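Local coordinates for protein CurH (Lyngbya majuscula, PDB 3KG7) that probably catalyses dehydration of a beta-hydroxyacyl intermediate to the enoyl form, as the dehydratase domain of the CurH module of the curacin polyketide synthase, at residues C[179-184]-C[246-251]; C[101-106]-C[122-127]; C[165-170]-C[188-193]; C[42-47]-C[222-227]. All coordinates share one frame; numbering follows the deposited sequence.

How the contacts relate
The four contacts are spread over a double hotdog fold, their centres 20 to 28 Å apart, and apart from 179-184 and 188-193 adjoining along the chain, none touches another. Contacts 1 and 2 are antiparallel strand pairs, contact 2 in the N-terminal half and contact 1 in the C-terminal half. Contact 4 bridges the halves, and its residues 42-47 and 222-227 flank contacts 2 and 3 in sequence. Contacts 1 and 3 interleave along the chain, with 179-184 falling between 165-170 and 188-193. Strand 225-236 of contact 4 runs on to strand 243-255 of contact 1. Contacts 3 and 4 come within about 6 Å at their nearest atoms, so the loop packing and the bridge lie close together.

Contact 1. Residues C[179-184]-C[246-251]; sequences ETSLLE and AYVEEP
Ala246 O is met by two donors of the neighbouring strand: the backbone N of Leu183 at 2.9 Å, lying in the carbonyl plane, and a weaker C-H donor, Leu182 CA, at 3.3 Å. Leu183 O in turn accepts from Ala246 N. Two residues along, the exchange is repeated: Ser181 N donates to Val248 O at 3.0 Å, and Val248 N returns an almost straight bond to Ser181 O (171° at the hydrogen). Strands 181-184 and 246-248 are thus antiparallel neighbours, their directions 174° apart.

Between these bonded pairs stands the non-hydrogen-bonded pair Leu182 and Tyr247. Leu182 CD1 reaches Tyr247 CD1 at 3.7 Å, the two side chains meeting at a slant. Tyr247 holds CG anti to its own N (chi1 -172°), which turns the phenol toward Ser181 and Thr180: Tyr247 CD1 is 3.5 Å from Ser181 O, and its OH ends 4.1 Å from Thr180 CG2. A glycine in place of Tyr247 would probably open a gap beside Leu182 CD1 and leave the methyl of Thr180 without this neighbour. Leu141 of helix 138-144 touches both Leu182 and Tyr247.

On the other face, Leu183 CB and Ala246 CB meet at 4.1 Å, while Ser181 OG rests against Val248 CB, with Pro213 touching Ser181 and Val248. The bonding stops at Ser181 and Val248, with none between Thr180 and Glu249. The chemistry is therefore divided: four backbone bonds fix the register of two inner strands of the C-terminal hotdog, and largely apolar side chains bind their faces to a helix and a loop.

Contact 2. Residues C[101-106]-C[122-127]; sequences QFVEVF and MSVSEN
Val103 and Met122 are joined by a pair of backbone bonds. Val103 N donates to Met122 O at 2.7 Å, arriving nearly along the C=O axis, and Met122 N donates to Val103 O at 3.0 Å. Gln101 and Val124 exchange a second pair, in which Val124 N to Gln101 O is 2.8 Å and Gln101 N to Val124 O is longer at 3.3 Å, the latter donor lying in the carbonyl plane on a lone pair. Strands 101-106 and 122-124 are the two arms of an antiparallel hairpin, strongly twisted, with 141° between their directions.

The side chains of these pairs share one face. Val103 CG2 touches Val124 CG2 at 3.8 Å, and Val103 CB packs on the CG of Met122, a selenomethionine here. Gln101 crosses Val124 at a slant; its extended chain, with CG anti to the carbonyl carbon (chi1 -63°), carries NE2 to 3.7 Å from Val124 CG1. On the opposite face Phe102 leans over the partner strand, its CD1 3.3 Å from Met122 O, while Ser123 OG lies in the ring plane at its edge.

Farther out, Thr58 of helix 52-62 touches Val103, Met122 and Val124, placing their face against the central helix of the N-terminal hotdog. The ring of Phe102 instead meets that of His93, and farther along the strand Glu104 and Phe106 pack on Ser20 and Ala19 of the second subunit. The hairpin is consequently two-sided: a mainly apolar face, with Gln101 at its end, packs under the helix, and a more polar, aromatic face looks outward, reaching the dimer partner.

Contact 3. Residues C[165-170]-C[188-193]; sequences GPMLQA and PKALAF
Two irregular loops meet here without a hydrogen bond between them. Residues 165-168 form a type I beta turn, with Leu168 N bonded to Gly165 O, within a sequence resembling the YGPxFQ motif of polyketide synthase dehydratases; Gln169 then centres an inverse gamma turn. Facing them, 189-191 have helical backbone angles, and Pro188 O accepts from both Leu191 N and Ala192 N, tightening that loop into a single coil.

The ring of Pro188 wedges against the first loop. Its CG lies 3.7 Å from Ala170 CB and 3.6 Å from Gln169 O, while Pro188 CB is 3.7 Å from Pro166 O. A glycine at Pro188 would probably leave the methyl of Ala170 uncovered on this side and set its own backbone freer to turn.

Around the other end, Met167, a selenomethionine in this crystal, touches with its CG rather than its selenium. Val203 of helix 202-207 packs on Leu191 and Leu168, so this side of the contact faces that helix. Leu191, with CG anti to the backbone N (chi1 -161°), brings CD1 to 3.5 Å from Met167 O, and Met167 CG sits 3.7 Å from Ala190 CB.

Contact 4. Residues C[42-47]-C[222-227]; sequences RVYDTP and SGVFWA
A tight two-residue beta hairpin from the N-terminal hotdog here abuts the start of strand 225-236 in the C-terminal one. Val43 and Thr46 close it through reciprocal backbone bonds, and Tyr44 and Asp45 at its tip both have left-handed backbone angles.

Tyr44 reaches across from this tip. Its CG stands anti to the carbonyl carbon (chi1 -56°), which sends the phenol over to Phe225, where OH accepts from Phe225 N at 2.7 Å. The same hydroxyl is hydrogen-bonded to Ala286 O, so two backbone groups grip it. Tyr44 CZ also lies 3.7 Å from Phe225 CB, and Tyr44 CE1 is 3.7 Å from Gly223 O.

Val43 meets the Phe225 ring from above. Its CG1 makes a CH-pi contact 3.6 Å from the ring centroid, 17° off the normal, while CG2 lies 3.9 Å from Phe225 CZ. Leu162 touches both Val43 and Phe225, extending this apolar patch.

Behind the tip, Arg42 grips Asp45 side-on: NE and NH2 both bind OD1, NH2 at 3.0 Å in a salt bridge. This pairing ties the base of the hairpin to its turn. Residues 42-47 fall within the HxxxGxxxxP motif of polyketide synthase dehydratases, with Asp45 at its glycine position, and the bridge to strand 225-236 is in keeping with a double hotdog, whose two halves pack side by side in one chain.

Contact 1. Residues C[179-184]-C[246-251]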
loop_
_atom_site.group_PDB
_atom_site.type_symbol
_atom_site.label_atom_id
_atom_site.label_comp_id
_atom_site.label_asym_id
_atom_site.label_seq_id
_atom_site.Cartn_x
_atom_site.Cartn_y
_atom_site.Cartn_z
ATOM N N GLU C 179 -23.804 34.455 25.127
ATOM C CA GLU C 179 -22.365 34.240 25.016
ATOM C C GLU C 179 -21.972 32.778 24.784
ATOM O O GLU C 179 -20.897 32.503 24.245
ATOM C CB GLU C 179 -21.647 34.799 26.247
ATOM C CG GLU C 179 -21.732 36.316 26.357
ATOM C CD GLU C 179 -20.902 36.885 27.502
ATOM O OE1 GLU C 179 -21.468 37.616 28.345
ATOM O OE2 GLU C 179 -19.684 36.606 27.558
ATOM N N THR C 180 -22.838 31.845 25.185
ATOM C CA THR C 180 -22.528 30.410 25.110
ATOM C C THR C 180 -23.583 29.589 24.352
ATOM O O THR C 180 -24.714 30.045 24.156
ATOM C CB THR C 180 -22.317 29.786 26.525
ATOM O OG1 THR C 180 -23.480 30.002 27.335
ATOM C CG2 THR C 180 -21.101 30.390 27.221
ATOM N N SER C 181 -23.197 28.383 23.924
ATOM C CA SER C 181 -24.120 27.421 23.311
ATOM C C SER C 181 -23.823 26.003 23.782
ATOM O O SER C 181 -22.678 25.681 24.108
ATOM C CB SER C 181 -24.058 27.489 21.781
ATOM O OG SER C 181 -22.849 26.945 21.274
ATOM N N LEU C 182 -24.849 25.154 23.808
ATOM C CA LEU C 182 -24.678 23.749 24.197
ATOM C C LEU C 182 -25.536 22.784 23.375
ATOM O O LEU C 182 -26.740 23.000 23.212
ATOM C CB LEU C 182 -24.969 23.565 25.691
ATOM C CG LEU C 182 -24.699 22.193 26.328
ATOM C CD1 LEU C 182 -23.207 21.949 26.539
ATOM C CD2 LEU C 182 -25.450 22.066 27.646
ATOM N N LEU C 183 -24.907 21.720 22.876
ATOM C CA LEU C 183 -25.600 20.658 22.138
ATOM C C LEU C 183 -25.532 19.324 22.882
ATOM O O LEU C 183 -24.457 18.898 23.311
ATOM C CB LEU C 183 -24.988 20.474 20.741
ATOM C CG LEU C 183 -25.177 21.543 19.659
ATOM C CD1 LEU C 183 -24.233 21.314 18.488
ATOM C CD2 LEU C 183 -26.612 21.583 19.174
ATOM N N GLU C 184 -26.681 18.668 23.031
ATOM C CA GLU C 184 -26.722 17.300 23.548
ATOM C C GLU C 184 -26.709 16.334 22.368
ATOM O O GLU C 184 -27.610 16.362 21.524
ATOM C CB GLU C 184 -27.961 17.081 24.425
ATOM C CG GLU C 184 -28.056 15.692 25.058
ATOM C CD GLU C 184 -29.251 15.542 25.989
ATOM O OE1 GLU C 184 -29.357 16.320 26.964
ATOM O OE2 GLU C 184 -30.083 14.638 25.749
ATOM N N ALA C 246 -21.617 19.162 23.381
ATOM C CA ALA C 246 -20.703 20.071 22.698
ATOM C C ALA C 246 -20.951 21.471 23.232
ATOM O O ALA C 246 -22.074 21.977 23.160
ATOM C CB ALA C 246 -20.911 20.018 21.197
ATOM N N TYR C 247 -19.900 22.091 23.762
ATOM C CA TYR C 247 -20.007 23.341 24.508
ATOM C C TYR C 247 -19.154 24.431 23.855
ATOM O O TYR C 247 -17.949 24.263 23.681
ATOM C CB TYR C 247 -19.564 23.072 25.957
ATOM C CG TYR C 247 -19.771 24.190 26.951
ATOM C CD1 TYR C 247 -20.989 24.869 27.038
ATOM C CD2 TYR C 247 -18.755 24.546 27.843
ATOM C CE1 TYR C 247 -21.181 25.894 27.966
ATOM C CE2 TYR C 247 -18.941 25.573 28.784
ATOM C CZ TYR C 247 -20.153 26.236 28.832
ATOM O OH TYR C 247 -20.345 27.245 29.741
ATOM N N VAL C 248 -19.787 25.537 23.475
ATOM C CA VAL C 248 -19.070 26.677 22.895
ATOM C C VAL C 248 -19.134 27.851 23.871
ATOM O O VAL C 248 -20.221 28.285 24.255
ATOM C CB VAL C 248 -19.631 27.067 21.498
ATOM C CG1 VAL C 248 -18.842 28.225 20.888
ATOM C CG2 VAL C 248 -19.615 25.868 20.565
ATOM N N GLU C 249 -17.967 28.351 24.272
ATOM C CA GLU C 249 -17.869 29.349 25.346
ATOM C C GLU C 249 -17.911 30.801 24.870
ATOM O O GLU C 249 -18.328 31.683 25.621
ATOM C CB GLU C 249 -16.621 29.101 26.199
ATOM C CG GLU C 249 -16.735 27.882 27.106
ATOM C CD GLU C 249 -15.385 27.336 27.550
ATOM O OE1 GLU C 249 -14.629 28.060 28.234
ATOM O OE2 GLU C 249 -15.079 26.169 27.226
ATOM N N GLU C 250 -17.473 31.057 23.639
ATOM C CA GLU C 250 -17.538 32.412 23.073
ATOM C C GLU C 250 -18.052 32.427 21.628
ATOM O O GLU C 250 -17.875 31.445 20.904
ATOM C CB GLU C 250 -16.203 33.168 23.225
ATOM C CG GLU C 250 -14.938 32.386 22.887
ATOM C CD GLU C 250 -13.669 33.184 23.165
ATOM O OE1 GLU C 250 -13.455 34.225 22.510
ATOM O OE2 GLU C 250 -12.878 32.766 24.036
ATOM N N PRO C 251 -18.726 33.529 21.221
ATOM C CA PRO C 251 -19.220 33.668 19.844
ATOM C C PRO C 251 -18.113 33.565 18.794
ATOM O O PRO C 251 -16.947 33.845 19.084
ATOM C CB PRO C 251 -19.845 35.067 19.834
ATOM C CG PRO C 251 -20.203 35.326 21.256
ATOM C CD PRO C 251 -19.101 34.696 22.045
#

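Contact 2. Residues C[101-106]-C[122-127]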
loop_
_atom_site.group_PDB
_atom_site.type_symbol
_atom_site.label_atom_id
_atom_site.label_comp_id
_atom_site.label_asym_id
_atom_site.label_seq_id
_atom_site.Cartn_x
_atom_site.Cartn_y
_atom_site.Cartn_z
ATOM N N GLN C 101 3.456 12.696 12.800
ATOM C CA GLN C 101 3.050 11.879 11.651
ATOM C C GLN C 101 2.150 12.700 10.737
ATOM O O GLN C 101 1.062 13.134 11.137
ATOM C CB GLN C 101 2.305 10.611 12.094
ATOM C CG GLN C 101 3.107 9.627 12.928
ATOM C CD GLN C 101 2.214 8.669 13.718
ATOM O OE1 GLN C 101 2.044 7.499 13.346
ATOM N NE2 GLN C 101 1.626 9.166 14.802
ATOM N N PHE C 102 2.610 12.922 9.514
ATOM C CA PHE C 102 1.813 13.625 8.520
ATOM C C PHE C 102 0.735 12.678 7.982
ATOM O O PHE C 102 0.976 11.475 7.826
ATOM C CB PHE C 102 2.712 14.145 7.398
ATOM C CG PHE C 102 2.054 15.151 6.506
ATOM C CD1 PHE C 102 1.398 16.256 7.041
ATOM C CD2 PHE C 102 2.106 15.006 5.118
ATOM C CE1 PHE C 102 0.785 17.191 6.203
ATOM C CE2 PHE C 102 1.507 15.938 4.275
ATOM C CZ PHE C 102 0.844 17.031 4.815
ATOM N N VAL C 103 -0.456 13.213 7.739
ATOM C CA VAL C 103 -1.569 12.423 7.214
ATOM C C VAL C 103 -2.169 13.157 6.028
ATOM O O VAL C 103 -2.352 14.376 6.072
ATOM C CB VAL C 103 -2.671 12.202 8.284
ATOM C CG1 VAL C 103 -3.870 11.455 7.694
ATOM C CG2 VAL C 103 -2.120 11.453 9.509
ATOM N N GLU C 104 -2.459 12.424 4.959
ATOM C CA GLU C 104 -3.149 13.026 3.820
ATOM C C GLU C 104 -4.186 12.072 3.241
ATOM O O GLU C 104 -3.977 10.862 3.228
ATOM C CB GLU C 104 -2.155 13.534 2.770
ATOM C CG GLU C 104 -1.100 12.523 2.363
ATOM C CD GLU C 104 0.053 13.135 1.573
ATOM O OE1 GLU C 104 0.267 14.366 1.645
ATOM O OE2 GLU C 104 0.756 12.367 0.878
ATOM N N VAL C 105 -5.315 12.631 2.806
ATOM C CA VAL C 105 -6.422 11.852 2.254
ATOM C C VAL C 105 -6.652 12.229 0.797
ATOM O O VAL C 105 -6.902 13.394 0.478
ATOM C CB VAL C 105 -7.730 12.065 3.053
ATOM C CG1 VAL C 105 -8.922 11.390 2.351
ATOM C CG2 VAL C 105 -7.578 11.568 4.506
ATOM N N PHE C 106 -6.557 11.231 -0.078
ATOM C CA PHE C 106 -6.766 11.393 -1.515
ATOM C C PHE C 106 -7.900 10.488 -1.979
ATOM O O PHE C 106 -8.149 9.445 -1.366
ATOM C CB PHE C 106 -5.499 10.988 -2.280
ATOM C CG PHE C 106 -4.363 11.968 -2.168
ATOM C CD1 PHE C 106 -4.050 12.808 -3.232
ATOM C CD2 PHE C 106 -3.585 12.035 -1.015
ATOM C CE1 PHE C 106 -2.987 13.720 -3.143
ATOM C CE2 PHE C 106 -2.524 12.946 -0.914
ATOM C CZ PHE C 106 -2.224 13.784 -1.976
HETATM N N MSE C 122 -3.179 16.797 7.562
HETATM C CA MSE C 122 -3.011 17.138 8.978
HETATM C C MSE C 122 -1.792 16.442 9.568
HETATM O O MSE C 122 -1.184 15.584 8.923
HETATM C CB MSE C 122 -4.261 16.782 9.787
HETATM C CG MSE C 122 -4.505 15.294 9.930
HETATM SE SE MSE C 122 -6.403 14.845 9.909
HETATM C CE MSE C 122 -6.807 15.346 8.063
ATOM N N SER C 123 -1.444 16.823 10.792
ATOM C CA SER C 123 -0.375 16.176 11.533
ATOM C C SER C 123 -0.916 15.613 12.829
ATOM O O SER C 123 -1.663 16.287 13.554
ATOM C CB SER C 123 0.755 17.156 11.842
ATOM O OG SER C 123 1.671 17.266 10.759
ATOM N N VAL C 124 -0.553 14.365 13.104
ATOM C CA VAL C 124 -0.741 13.786 14.420
ATOM C C VAL C 124 0.375 14.353 15.294
ATOM O O VAL C 124 1.550 14.250 14.942
ATOM C CB VAL C 124 -0.652 12.253 14.347
ATOM C CG1 VAL C 124 -0.949 11.613 15.704
ATOM C CG2 VAL C 124 -1.615 11.738 13.302
ATOM N N SER C 125 0.011 14.981 16.407
ATOM C CA SER C 125 0.995 15.520 17.342
ATOM C C SER C 125 1.839 14.393 17.951
ATOM O O SER C 125 1.340 13.284 18.137
ATOM C CB SER C 125 0.290 16.314 18.443
ATOM O OG SER C 125 1.219 17.005 19.267
ATOM N N GLU C 126 3.113 14.662 18.238
ATOM C CA GLU C 126 3.958 13.669 18.915
ATOM C C GLU C 126 3.653 13.649 20.404
ATOM O O GLU C 126 4.118 12.768 21.134
ATOM C CB GLU C 126 5.451 13.923 18.676
ATOM C CG GLU C 126 6.061 15.080 19.468
ATOM C CD GLU C 126 5.906 16.431 18.785
ATOM O OE1 GLU C 126 5.421 16.470 17.631
ATOM O OE2 GLU C 126 6.273 17.456 19.407
ATOM N N ASN C 127 2.865 14.628 20.842
ATOM C CA ASN C 127 2.511 14.766 22.242
ATOM C C ASN C 127 1.055 14.477 22.515
ATOM O O ASN C 127 0.182 15.212 22.052
ATOM C CB ASN C 127 2.848 16.168 22.758
ATOM C CG ASN C 127 4.275 16.286 23.201
ATOM O OD1 ASN C 127 4.672 15.679 24.198
ATOM N ND2 ASN C 127 5.064 17.064 22.463
#

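Contact 3. Residues C[165-170]-C[188-193]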
loop_
_atom_site.group_PDB
_atom_site.type_symbol
_atom_site.label_atom_id
_atom_site.label_comp_id
_atom_site.label_asym_id
_atom_site.label_seq_id
_atom_site.Cartn_x
_atom_site.Cartn_y
_atom_site.Cartn_z
ATOM N N GLY C 165 -29.910 14.255 6.978
ATOM C CA GLY C 165 -30.830 13.122 6.951
ATOM C C GLY C 165 -30.765 12.282 8.220
ATOM O O GLY C 165 -29.923 12.534 9.090
ATOM N N PRO C 166 -31.650 11.269 8.331
ATOM C CA PRO C 166 -31.819 10.378 9.489
ATOM C C PRO C 166 -30.522 9.886 10.145
ATOM O O PRO C 166 -30.456 9.762 11.376
ATOM C CB PRO C 166 -32.581 9.190 8.892
ATOM C CG PRO C 166 -33.413 9.796 7.843
ATOM C CD PRO C 166 -32.594 10.921 7.251
HETATM N N MSE C 167 -29.511 9.613 9.324
HETATM C CA MSE C 167 -28.248 9.055 9.789
HETATM C C MSE C 167 -27.271 10.121 10.279
HETATM O O MSE C 167 -26.169 9.797 10.745
HETATM C CB MSE C 167 -27.626 8.218 8.680
HETATM C CG MSE C 167 -27.925 6.750 8.807
HETATM SE SE MSE C 167 -27.491 5.764 7.181
HETATM C CE MSE C 167 -29.296 5.308 6.574
ATOM N N LEU C 168 -27.686 11.384 10.167
ATOM C CA LEU C 168 -26.891 12.528 10.610
ATOM C C LEU C 168 -27.563 13.270 11.767
ATOM O O LEU C 168 -26.968 14.165 12.375
ATOM C CB LEU C 168 -26.646 13.498 9.446
ATOM C CG LEU C 168 -25.389 13.431 8.559
ATOM C CD1 LEU C 168 -24.141 13.895 9.292
ATOM C CD2 LEU C 168 -25.170 12.063 7.954
ATOM N N GLN C 169 -28.800 12.891 12.072
ATOM C CA GLN C 169 -29.575 13.556 13.119
ATOM C C GLN C 169 -29.156 13.107 14.514
ATOM O O GLN C 169 -29.856 12.335 15.177
ATOM C CB GLN C 169 -31.068 13.355 12.879
ATOM C CG GLN C 169 -31.606 14.291 11.810
ATOM C CD GLN C 169 -32.924 13.837 11.230
ATOM O OE1 GLN C 169 -33.196 12.641 11.128
ATOM N NE2 GLN C 169 -33.749 14.794 10.830
ATOM N N ALA C 170 -28.000 13.606 14.945
ATOM C CA ALA C 170 -27.387 13.215 16.216
ATOM C C ALA C 170 -27.670 14.211 17.333
ATOM O O ALA C 170 -27.353 13.948 18.492
ATOM C CB ALA C 170 -25.877 13.031 16.043
ATOM N N PRO C 188 -27.331 8.537 16.361
ATOM C CA PRO C 188 -28.613 8.413 15.664
ATOM C C PRO C 188 -29.002 6.950 15.503
ATOM O O PRO C 188 -28.164 6.122 15.132
ATOM C CB PRO C 188 -28.338 9.049 14.297
ATOM C CG PRO C 188 -27.192 9.956 14.522
ATOM C CD PRO C 188 -26.343 9.279 15.556
ATOM N N LYS C 189 -30.263 6.644 15.792
ATOM C CA LYS C 189 -30.774 5.274 15.732
ATOM C C LYS C 189 -30.480 4.606 14.381
ATOM O O LYS C 189 -30.134 3.424 14.330
ATOM C CB LYS C 189 -32.273 5.264 16.031
ATOM C CG LYS C 189 -32.922 3.887 16.006
ATOM C CD LYS C 189 -34.403 3.997 15.667
ATOM C CE LYS C 189 -34.999 2.645 15.347
ATOM N NZ LYS C 189 -36.277 2.799 14.617
ATOM N N ALA C 190 -30.602 5.379 13.303
ATOM C CA ALA C 190 -30.329 4.895 11.954
ATOM C C ALA C 190 -28.851 4.577 11.725
ATOM O O ALA C 190 -28.509 3.739 10.896
ATOM C CB ALA C 190 -30.820 5.908 10.929
ATOM N N LEU C 191 -27.983 5.237 12.483
ATOM C CA LEU C 191 -26.536 5.095 12.330
ATOM C C LEU C 191 -25.934 3.970 13.173
ATOM O O LEU C 191 -24.935 3.376 12.781
ATOM C CB LEU C 191 -25.854 6.426 12.657
ATOM C CG LEU C 191 -24.424 6.652 12.158
ATOM C CD1 LEU C 191 -24.380 6.846 10.647
ATOM C CD2 LEU C 191 -23.819 7.847 12.876
ATOM N N ALA C 192 -26.554 3.681 14.316
ATOM C CA ALA C 192 -26.055 2.696 15.297
ATOM C C ALA C 192 -25.336 1.450 14.743
ATOM O O ALA C 192 -24.288 1.073 15.260
ATOM C CB ALA C 192 -27.176 2.283 16.262
ATOM N N PHE C 193 -25.887 0.828 13.699
ATOM C CA PHE C 193 -25.333 -0.408 13.120
ATOM C C PHE C 193 -23.965 -0.221 12.477
ATOM O O PHE C 193 -23.186 -1.170 12.355
ATOM C CB PHE C 193 -26.286 -0.981 12.065
ATOM C CG PHE C 193 -25.733 -2.174 11.305
ATOM C CD1 PHE C 193 -26.024 -3.473 11.714
ATOM C CD2 PHE C 193 -24.935 -1.995 10.170
ATOM C CE1 PHE C 193 -25.531 -4.580 11.007
ATOM C CE2 PHE C 193 -24.426 -3.097 9.462
ATOM C CZ PHE C 193 -24.734 -4.392 9.878
#

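Contact 4. Residues C[42-47]-C[222-227]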
loop_
_atom_site.group_PDB
_atom_site.type_symbol
_atom_site.label_atom_id
_atom_site.label_comp_id
_atom_site.label_asym_id
_atom_site.label_seq_id
_atom_site.Cartn_x
_atom_site.Cartn_y
_atom_site.Cartn_z
ATOM N N ARG C 42 -26.222 16.064 3.048
ATOM C CA ARG C 42 -26.433 16.631 1.725
ATOM C C ARG C 42 -26.177 18.135 1.688
ATOM O O ARG C 42 -26.873 18.918 2.355
ATOM C CB ARG C 42 -27.850 16.300 1.225
ATOM C CG ARG C 42 -28.209 14.808 1.277
ATOM C CD ARG C 42 -29.586 14.500 0.672
ATOM N NE ARG C 42 -29.564 14.492 -0.796
ATOM C CZ ARG C 42 -29.211 13.453 -1.555
ATOM N NH1 ARG C 42 -28.838 12.300 -1.012
ATOM N NH2 ARG C 42 -29.222 13.567 -2.875
ATOM N N VAL C 43 -25.161 18.526 0.916
ATOM C CA VAL C 43 -24.927 19.938 0.584
ATOM C C VAL C 43 -25.274 20.166 -0.895
ATOM O O VAL C 43 -24.814 19.429 -1.769
ATOM C CB VAL C 43 -23.475 20.388 0.882
ATOM C CG1 VAL C 43 -23.344 21.891 0.726
ATOM C CG2 VAL C 43 -23.066 19.987 2.286
ATOM N N TYR C 44 -26.088 21.184 -1.164
ATOM C CA TYR C 44 -26.639 21.420 -2.505
ATOM C C TYR C 44 -27.238 20.133 -3.067
ATOM O O TYR C 44 -27.016 19.775 -4.229
ATOM C CB TYR C 44 -25.578 21.993 -3.452
ATOM C CG TYR C 44 -24.951 23.266 -2.943
ATOM C CD1 TYR C 44 -25.661 24.468 -2.956
ATOM C CD2 TYR C 44 -23.649 23.268 -2.436
ATOM C CE1 TYR C 44 -25.093 25.639 -2.481
ATOM C CE2 TYR C 44 -23.070 24.437 -1.961
ATOM C CZ TYR C 44 -23.799 25.619 -1.987
ATOM O OH TYR C 44 -23.233 26.780 -1.514
ATOM N N ASP C 45 -27.989 19.442 -2.210
ATOM C CA ASP C 45 -28.613 18.152 -2.520
ATOM C C ASP C 45 -27.630 17.135 -3.117
ATOM O O ASP C 45 -28.008 16.289 -3.931
ATOM C CB ASP C 45 -29.841 18.338 -3.419
ATOM C CG ASP C 45 -30.944 17.344 -3.110
ATOM O OD1 ASP C 45 -30.731 16.120 -3.252
ATOM O OD2 ASP C 45 -32.039 17.791 -2.728
ATOM N N THR C 46 -26.369 17.228 -2.700
ATOM C CA THR C 46 -25.333 16.287 -3.122
ATOM C C THR C 46 -24.702 15.634 -1.890
ATOM O O THR C 46 -24.270 16.330 -0.963
ATOM C CB THR C 46 -24.244 16.975 -3.986
ATOM O OG1 THR C 46 -24.866 17.728 -5.037
ATOM C CG2 THR C 46 -23.306 15.953 -4.600
ATOM N N PRO C 47 -24.666 14.292 -1.863
ATOM C CA PRO C 47 -23.981 13.623 -0.763
ATOM C C PRO C 47 -22.512 14.028 -0.744
ATOM O O PRO C 47 -21.794 13.843 -1.738
ATOM C CB PRO C 47 -24.130 12.133 -1.101
ATOM C CG PRO C 47 -25.316 12.069 -2.031
ATOM C CD PRO C 47 -25.244 13.335 -2.826
ATOM N N SER C 222 -28.707 33.934 1.169
ATOM C CA SER C 222 -27.955 33.789 -0.079
ATOM C C SER C 222 -28.029 32.377 -0.677
ATOM O O SER C 222 -27.977 32.210 -1.897
ATOM C CB SER C 222 -26.499 34.205 0.136
ATOM O OG SER C 222 -26.430 35.531 0.635
ATOM N N GLY C 223 -28.153 31.375 0.194
ATOM C CA GLY C 223 -28.159 29.958 -0.184
ATOM C C GLY C 223 -26.773 29.336 -0.159
ATOM O O GLY C 223 -26.631 28.110 -0.159
ATOM N N VAL C 224 -25.756 30.195 -0.132
ATOM C CA VAL C 224 -24.350 29.802 -0.187
ATOM C C VAL C 224 -23.929 29.077 1.089
ATOM O O VAL C 224 -24.240 29.521 2.193
ATOM C CB VAL C 224 -23.443 31.041 -0.438
ATOM C CG1 VAL C 224 -21.965 30.727 -0.189
ATOM C CG2 VAL C 224 -23.654 31.579 -1.858
ATOM N N PHE C 225 -23.216 27.964 0.916
ATOM C CA PHE C 225 -22.772 27.097 2.017
ATOM C C PHE C 225 -21.524 27.620 2.731
ATOM O O PHE C 225 -20.661 28.252 2.117
ATOM C CB PHE C 225 -22.509 25.684 1.470
ATOM C CG PHE C 225 -22.107 24.672 2.509
ATOM C CD1 PHE C 225 -22.943 24.377 3.588
ATOM C CD2 PHE C 225 -20.904 23.972 2.379
ATOM C CE1 PHE C 225 -22.567 23.417 4.542
ATOM C CE2 PHE C 225 -20.522 23.011 3.319
ATOM C CZ PHE C 225 -21.352 22.733 4.403
ATOM N N TRP C 226 -21.450 27.355 4.036
ATOM C CA TRP C 226 -20.250 27.607 4.842
ATOM C C TRP C 226 -19.449 26.309 4.995
ATOM O O TRP C 226 -19.773 25.477 5.849
ATOM C CB TRP C 226 -20.629 28.117 6.238
ATOM C CG TRP C 226 -21.013 29.572 6.351
ATOM C CD1 TRP C 226 -22.277 30.074 6.484
ATOM C CD2 TRP C 226 -20.127 30.702 6.391
ATOM N NE1 TRP C 226 -22.238 31.447 6.585
ATOM C CE2 TRP C 226 -20.932 31.858 6.532
ATOM C CE3 TRP C 226 -18.737 30.852 6.310
ATOM C CZ2 TRP C 226 -20.390 33.152 6.595
ATOM C CZ3 TRP C 226 -18.196 32.142 6.375
ATOM C CH2 TRP C 226 -19.025 33.272 6.515
ATOM N N ALA C 227 -18.408 26.146 4.176
ATOM C CA ALA C 227 -17.581 24.929 4.177
ATOM C C ALA C 227 -16.430 24.992 5.173
ATOM O O ALA C 227 -15.684 25.976 5.190
ATOM C CB ALA C 227 -17.036 24.655 2.791
#